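Local coordinates for protein ElaA (Escherichia coli, PDB 5Z6N) that probably transfers an acetyl group from acetyl coenzyme A to an amino group of its substrate, as a GNAT-family N-acetyltransferase, at residues B[48-52]-B[62-66]; B[92-97]-B[123-129]. All blocks are in the same frame, centred on the assembly; numbering follows the deposited sequence.

Contact 1 (B[48-52]-B[62-66])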
loop_
_atom_site.group_PDB
_atom_site.type_symbol
_atom_site.label_atom_id
_atom_site.label_comp_id
_atom_site.label_asym_id
_atom_site.label_seq_id
_atom_site.Cartn_x
_atom_site.Cartn_y
_atom_site.Cartn_z
ATOM N N ASN B 48 16.731 0.252 -7.968
ATOM C CA ASN B 48 16.237 -0.430 -6.784
ATOM C C ASN B 48 15.506 -1.709 -7.164
ATOM O O ASN B 48 14.748 -1.742 -8.137
ATOM C CB ASN B 48 15.316 0.489 -5.984
ATOM C CG ASN B 48 16.058 1.661 -5.379
ATOM O OD1 ASN B 48 17.282 1.642 -5.265
ATOM N ND2 ASN B 48 15.321 2.685 -4.979
ATOM N N ARG B 49 15.740 -2.757 -6.378
ATOM C CA ARG B 49 15.249 -4.096 -6.662
ATOM C C ARG B 49 14.375 -4.577 -5.514
ATOM O O ARG B 49 14.454 -4.073 -4.389
ATOM C CB ARG B 49 16.410 -5.085 -6.860
ATOM C CG ARG B 49 17.632 -4.487 -7.543
ATOM C CD ARG B 49 18.611 -5.564 -7.987
ATOM N NE ARG B 49 17.922 -6.755 -8.466
ATOM C CZ ARG B 49 17.740 -7.034 -9.753
ATOM N NH1 ARG B 49 18.190 -6.203 -10.682
ATOM N NH2 ARG B 49 17.099 -8.133 -10.118
ATOM N N HIS B 50 13.548 -5.578 -5.805
ATOM C CA HIS B 50 12.712 -6.224 -4.806
ATOM C C HIS B 50 12.875 -7.734 -4.895
ATOM O O HIS B 50 13.006 -8.294 -5.990
ATOM C CB HIS B 50 11.229 -5.854 -4.972
ATOM C CG HIS B 50 10.983 -4.390 -5.198
ATOM N ND1 HIS B 50 11.257 -3.762 -6.399
ATOM C CD2 HIS B 50 10.516 -3.427 -4.365
ATOM C CE1 HIS B 50 10.948 -2.480 -6.298
ATOM N NE2 HIS B 50 10.500 -2.251 -5.075
ATOM N N ILE B 51 12.869 -8.386 -3.735
ATOM C CA ILE B 51 13.032 -9.828 -3.635
ATOM C C ILE B 51 11.789 -10.395 -2.964
ATOM O O ILE B 51 11.390 -9.933 -1.890
ATOM C CB ILE B 51 14.319 -10.184 -2.873
ATOM C CG1 ILE B 51 15.514 -9.733 -3.717
ATOM C CG2 ILE B 51 14.384 -11.683 -2.568
ATOM C CD1 ILE B 51 16.817 -9.720 -3.013
ATOM N N LEU B 52 11.166 -11.373 -3.622
ATOM C CA LEU B 52 9.874 -11.910 -3.219
ATOM C C LEU B 52 9.995 -13.413 -3.027
ATOM O O LEU B 52 10.534 -14.110 -3.893
ATOM C CB LEU B 52 8.792 -11.611 -4.270
ATOM C CG LEU B 52 8.773 -10.252 -4.980
ATOM C CD1 LEU B 52 7.777 -10.219 -6.120
ATOM C CD2 LEU B 52 8.463 -9.166 -4.008
ATOM N N TYR B 62 9.786 -11.197 1.745
ATOM C CA TYR B 62 10.018 -9.995 0.957
ATOM C C TYR B 62 11.135 -9.167 1.575
ATOM O O TYR B 62 11.288 -9.128 2.799
ATOM C CB TYR B 62 8.744 -9.144 0.847
ATOM C CG TYR B 62 8.972 -7.781 0.219
ATOM C CD1 TYR B 62 8.884 -7.616 -1.147
ATOM C CD2 TYR B 62 9.291 -6.671 0.992
ATOM C CE1 TYR B 62 9.096 -6.399 -1.735
ATOM C CE2 TYR B 62 9.509 -5.449 0.413
ATOM C CZ TYR B 62 9.409 -5.317 -0.954
ATOM O OH TYR B 62 9.619 -4.100 -1.553
ATOM N N ALA B 63 11.893 -8.491 0.712
ATOM C CA ALA B 63 12.839 -7.464 1.122
ATOM C C ALA B 63 13.138 -6.586 -0.083
ATOM O O ALA B 63 13.130 -7.055 -1.225
ATOM C CB ALA B 63 14.129 -8.067 1.687
ATOM N N ARG B 64 13.383 -5.304 0.175
ATOM C CA ARG B 64 13.712 -4.359 -0.879
ATOM C C ARG B 64 15.099 -3.776 -0.642
ATOM O O ARG B 64 15.596 -3.724 0.490
ATOM C CB ARG B 64 12.675 -3.226 -0.987
ATOM C CG ARG B 64 13.079 -1.936 -0.298
ATOM C CD ARG B 64 12.014 -0.848 -0.487
ATOM N NE ARG B 64 12.117 0.163 0.550
ATOM C CZ ARG B 64 11.284 1.191 0.661
ATOM N NH1 ARG B 64 10.295 1.345 -0.211
ATOM N NH2 ARG B 64 11.435 2.077 1.636
ATOM N N ILE B 65 15.713 -3.339 -1.737
ATOM C CA ILE B 65 17.102 -2.911 -1.761
ATOM C C ILE B 65 17.160 -1.523 -2.380
ATOM O O ILE B 65 16.761 -1.340 -3.537
ATOM C CB ILE B 65 17.972 -3.893 -2.557
ATOM C CG1 ILE B 65 17.830 -5.315 -2.007
ATOM C CG2 ILE B 65 19.403 -3.444 -2.554
ATOM C CD1 ILE B 65 18.502 -6.348 -2.871
ATOM N N LEU B 66 17.662 -0.552 -1.625
ATOM C CA LEU B 66 17.810 0.811 -2.115
ATOM C C LEU B 66 19.253 1.055 -2.547
ATOM O O LEU B 66 20.191 0.774 -1.792
ATOM C CB LEU B 66 17.391 1.823 -1.046
ATOM C CG LEU B 66 16.020 1.581 -0.406
ATOM C CD1 LEU B 66 15.702 2.643 0.619
ATOM C CD2 LEU B 66 14.920 1.505 -1.446
#
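Arg49 and Ile65 form a hydrogen-bonded pair in the antiparallel beta hairpin of strands 49-54 and 59-67, part of the central GNAT sheet. Ile65 N donates to Arg49 O at 3.0 Å. The return bond is weak. Ile51 and Ala63 make the next such pair. Ile51 N reaches Ala63 O at 2.9 Å. Ala63 N answers to Ile51 O at 3.0 Å. Successive side chains point to alternate faces of the sheet. Ile51 CD1 meets Ile65 CD1 at 3.8 Å, on the face packed against helix 91-106. His50, Leu52, Tyr62 and Arg64 take the other face. With chi1 at 171°, Tyr62 swings its ring away from its own N, alongside Leu52 and His50. Leu52 CD2 sits at the ring edge, by Tyr62 CD1. Tyr62 OH in turn lies at the edge of the His50 ring, in its plane. Arg64 runs out to salt bridges with Asp40 and Asp43. Strands 3-8 and 75-82 flank the hairpin. Beside Leu66, where strand 49-54 begins, Asn48 OD1 accepts from Lys67 N, while Asn48 ND2 bonds Asp42 O and lies 3.7 Å from Leu66 CD2.

Contact 2 (B[92-97]-B[123-129])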
loop_
_atom_site.group_PDB
_atom_site.type_symbol
_atom_site.label_atom_id
_atom_site.label_comp_id
_atom_site.label_asym_id
_atom_site.label_seq_id
_atom_site.Cartn_x
_atom_site.Cartn_y
_atom_site.Cartn_z
ATOM N N GLY B 92 13.594 -16.938 6.899
ATOM C CA GLY B 92 14.217 -15.636 7.079
ATOM C C GLY B 92 15.698 -15.658 6.758
ATOM O O GLY B 92 16.221 -14.741 6.119
ATOM N N GLN B 93 16.392 -16.714 7.191
ATOM C CA GLN B 93 17.791 -16.894 6.822
ATOM C C GLN B 93 17.954 -17.054 5.315
ATOM O O GLN B 93 18.979 -16.646 4.755
ATOM C CB GLN B 93 18.368 -18.099 7.571
ATOM C CG GLN B 93 19.680 -18.643 7.031
ATOM C CD GLN B 93 19.473 -19.765 6.031
ATOM O OE1 GLN B 93 18.720 -20.706 6.287
ATOM N NE2 GLN B 93 20.139 -19.671 4.885
ATOM N N GLN B 94 16.955 -17.631 4.642
ATOM C CA GLN B 94 17.033 -17.775 3.191
ATOM C C GLN B 94 16.813 -16.439 2.488
ATOM O O GLN B 94 17.512 -16.118 1.520
ATOM C CB GLN B 94 16.020 -18.814 2.713
ATOM C CG GLN B 94 16.477 -20.248 2.901
ATOM C CD GLN B 94 15.317 -21.221 2.960
ATOM O OE1 GLN B 94 15.315 -22.157 3.758
ATOM N NE2 GLN B 94 14.315 -20.995 2.119
ATOM N N LEU B 95 15.851 -15.646 2.965
ATOM C CA LEU B 95 15.604 -14.335 2.370
ATOM C C LEU B 95 16.834 -13.445 2.472
ATOM O O LEU B 95 17.222 -12.782 1.502
ATOM C CB LEU B 95 14.403 -13.674 3.051
ATOM C CG LEU B 95 14.226 -12.165 2.882
ATOM C CD1 LEU B 95 14.018 -11.792 1.425
ATOM C CD2 LEU B 95 13.082 -11.661 3.739
ATOM N N MET B 96 17.463 -13.423 3.646
ATOM C CA MET B 96 18.597 -12.535 3.877
ATOM C C MET B 96 19.773 -12.886 2.971
ATOM O O MET B 96 20.326 -12.019 2.287
ATOM C CB MET B 96 19.008 -12.604 5.347
ATOM C CG MET B 96 18.012 -11.965 6.287
ATOM S SD MET B 96 17.885 -10.199 5.960
ATOM C CE MET B 96 19.587 -9.704 6.232
ATOM N N SER B 97 20.161 -14.162 2.951
ATOM C CA SER B 97 21.341 -14.568 2.193
ATOM C C SER B 97 21.150 -14.378 0.692
ATOM O O SER B 97 22.113 -14.065 -0.017
ATOM C CB SER B 97 21.686 -16.023 2.510
ATOM O OG SER B 97 20.533 -16.840 2.422
ATOM N N PHE B 123 20.294 -11.979 14.984
ATOM C CA PHE B 123 20.000 -12.700 13.749
ATOM C C PHE B 123 20.669 -12.035 12.553
ATOM O O PHE B 123 21.107 -12.722 11.625
ATOM C CB PHE B 123 18.480 -12.802 13.559
ATOM C CG PHE B 123 18.047 -13.184 12.159
ATOM C CD1 PHE B 123 17.861 -14.512 11.825
ATOM C CD2 PHE B 123 17.760 -12.216 11.207
ATOM C CE1 PHE B 123 17.453 -14.879 10.556
ATOM C CE2 PHE B 123 17.345 -12.574 9.936
ATOM C CZ PHE B 123 17.189 -13.910 9.612
ATOM N N TYR B 124 20.755 -10.706 12.557
ATOM C CA TYR B 124 21.480 -10.009 11.501
ATOM C C TYR B 124 22.985 -10.061 11.715
ATOM O O TYR B 124 23.744 -10.014 10.741
ATOM C CB TYR B 124 21.017 -8.553 11.403
ATOM C CG TYR B 124 19.585 -8.394 10.950
ATOM C CD1 TYR B 124 19.175 -8.859 9.708
ATOM C CD2 TYR B 124 18.644 -7.772 11.760
ATOM C CE1 TYR B 124 17.864 -8.715 9.287
ATOM C CE2 TYR B 124 17.332 -7.621 11.348
ATOM C CZ TYR B 124 16.947 -8.093 10.109
ATOM O OH TYR B 124 15.641 -7.944 9.693
ATOM N N GLN B 125 23.438 -10.149 12.970
ATOM C CA GLN B 125 24.861 -10.340 13.231
ATOM C C GLN B 125 25.357 -11.697 12.752
ATOM O O GLN B 125 26.568 -11.874 12.587
ATOM C CB GLN B 125 25.161 -10.179 14.721
ATOM C CG GLN B 125 25.257 -8.737 15.180
ATOM C CD GLN B 125 25.391 -8.603 16.687
ATOM O OE1 GLN B 125 25.674 -7.523 17.202
ATOM N NE2 GLN B 125 25.195 -9.701 17.400
ATOM N N SER B 126 24.456 -12.656 12.531
ATOM C CA SER B 126 24.830 -13.948 11.970
ATOM C C SER B 126 24.990 -13.905 10.456
ATOM O O SER B 126 25.313 -14.934 9.851
ATOM C CB SER B 126 23.795 -15.012 12.348
ATOM O OG SER B 126 22.834 -15.180 11.320
ATOM N N PHE B 127 24.767 -12.748 9.835
ATOM C CA PHE B 127 24.980 -12.561 8.406
ATOM C C PHE B 127 26.132 -11.611 8.108
ATOM O O PHE B 127 26.371 -11.292 6.939
ATOM C CB PHE B 127 23.701 -12.049 7.742
ATOM C CG PHE B 127 22.595 -13.058 7.702
ATOM C CD1 PHE B 127 22.501 -13.957 6.655
ATOM C CD2 PHE B 127 21.647 -13.107 8.709
ATOM C CE1 PHE B 127 21.487 -14.889 6.616
ATOM C CE2 PHE B 127 20.630 -14.038 8.676
ATOM C CZ PHE B 127 20.551 -14.929 7.626
ATOM N N GLY B 128 26.845 -11.146 9.132
ATOM C CA GLY B 128 27.973 -10.260 8.941
ATOM C C GLY B 128 27.731 -8.812 9.303
ATOM O O GLY B 128 28.632 -7.987 9.114
ATOM N N PHE B 129 26.547 -8.473 9.801
ATOM C CA PHE B 129 26.268 -7.114 10.231
ATOM C C PHE B 129 26.827 -6.870 11.626
ATOM O O PHE B 129 26.910 -7.780 12.455
ATOM C CB PHE B 129 24.762 -6.845 10.239
ATOM C CG PHE B 129 24.132 -6.836 8.876
ATOM C CD1 PHE B 129 23.780 -8.021 8.251
ATOM C CD2 PHE B 129 23.871 -5.640 8.230
ATOM C CE1 PHE B 129 23.191 -8.015 6.998
ATOM C CE2 PHE B 129 23.284 -5.625 6.976
ATOM C CZ PHE B 129 22.946 -6.816 6.358
#
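Gln93 O, which lies 3.6 Å from Phe127 CE1, is gripped by two donors of its own helix. Ser97 OG donates to Gln93 O at 2.8 Å, in the carbonyl plane and on a lone pair. Ser97 N gives the usual helical bond. Around this point helix 91-106 packs on helix 121-124 and the turn after it, which leads to strand 129-131. Met96 and Phe127 carry most of the contact. Met96 CB stands over one face of the Phe127 ring, 3.7 Å from the Phe127 centroid, a CH-pi contact. Gln93 CA meets the ring edge at Phe127 CZ, 3.5 Å away. Phe127 CE2 lies over one face of the Phe123 ring. An alanine in place of Phe127 is likely to open a gap over Met96 CB and take away the packing on that face of Phe123. The edge of the Phe123 ring, at CZ, abuts Gly92 C. Met96 is bent at chi2 (-64°) and chi3 (-59°), which turns its end to the edge of Tyr124. Met96 CE is 3.6 Å from Tyr124 CD1, and SD makes an edge-on Met-aromatic contact. Val80 and Leu114 of the sheet also touch Met96. The two segments share no hydrogen bond. Van der Waals contact of Met96, Gly92 and Gln93 with the aromatic rings therefore holds them together.

In the fold
Contact 1 is the more deeply buried and lies near the centre of the chain. Contact 2 is only partly buried and sits farther out; the centres of the two contacts are about 15 Å apart. Contact 1 joins neighbouring strands through backbone bonds. Contact 2 joins a helix to a second helix and the turn after it, mainly through side chains, with some helix backbone against the rings. Helix 91-106 links them. Leu95, next to Met96 in that helix, packs on Ala63 and Ile51 of contact 1, while Met96 serves contact 2. Arg49 and Arg64 of contact 1 pair with aspartates outside it, while contact 2 is largely apolar. Both belong to the GNAT domain.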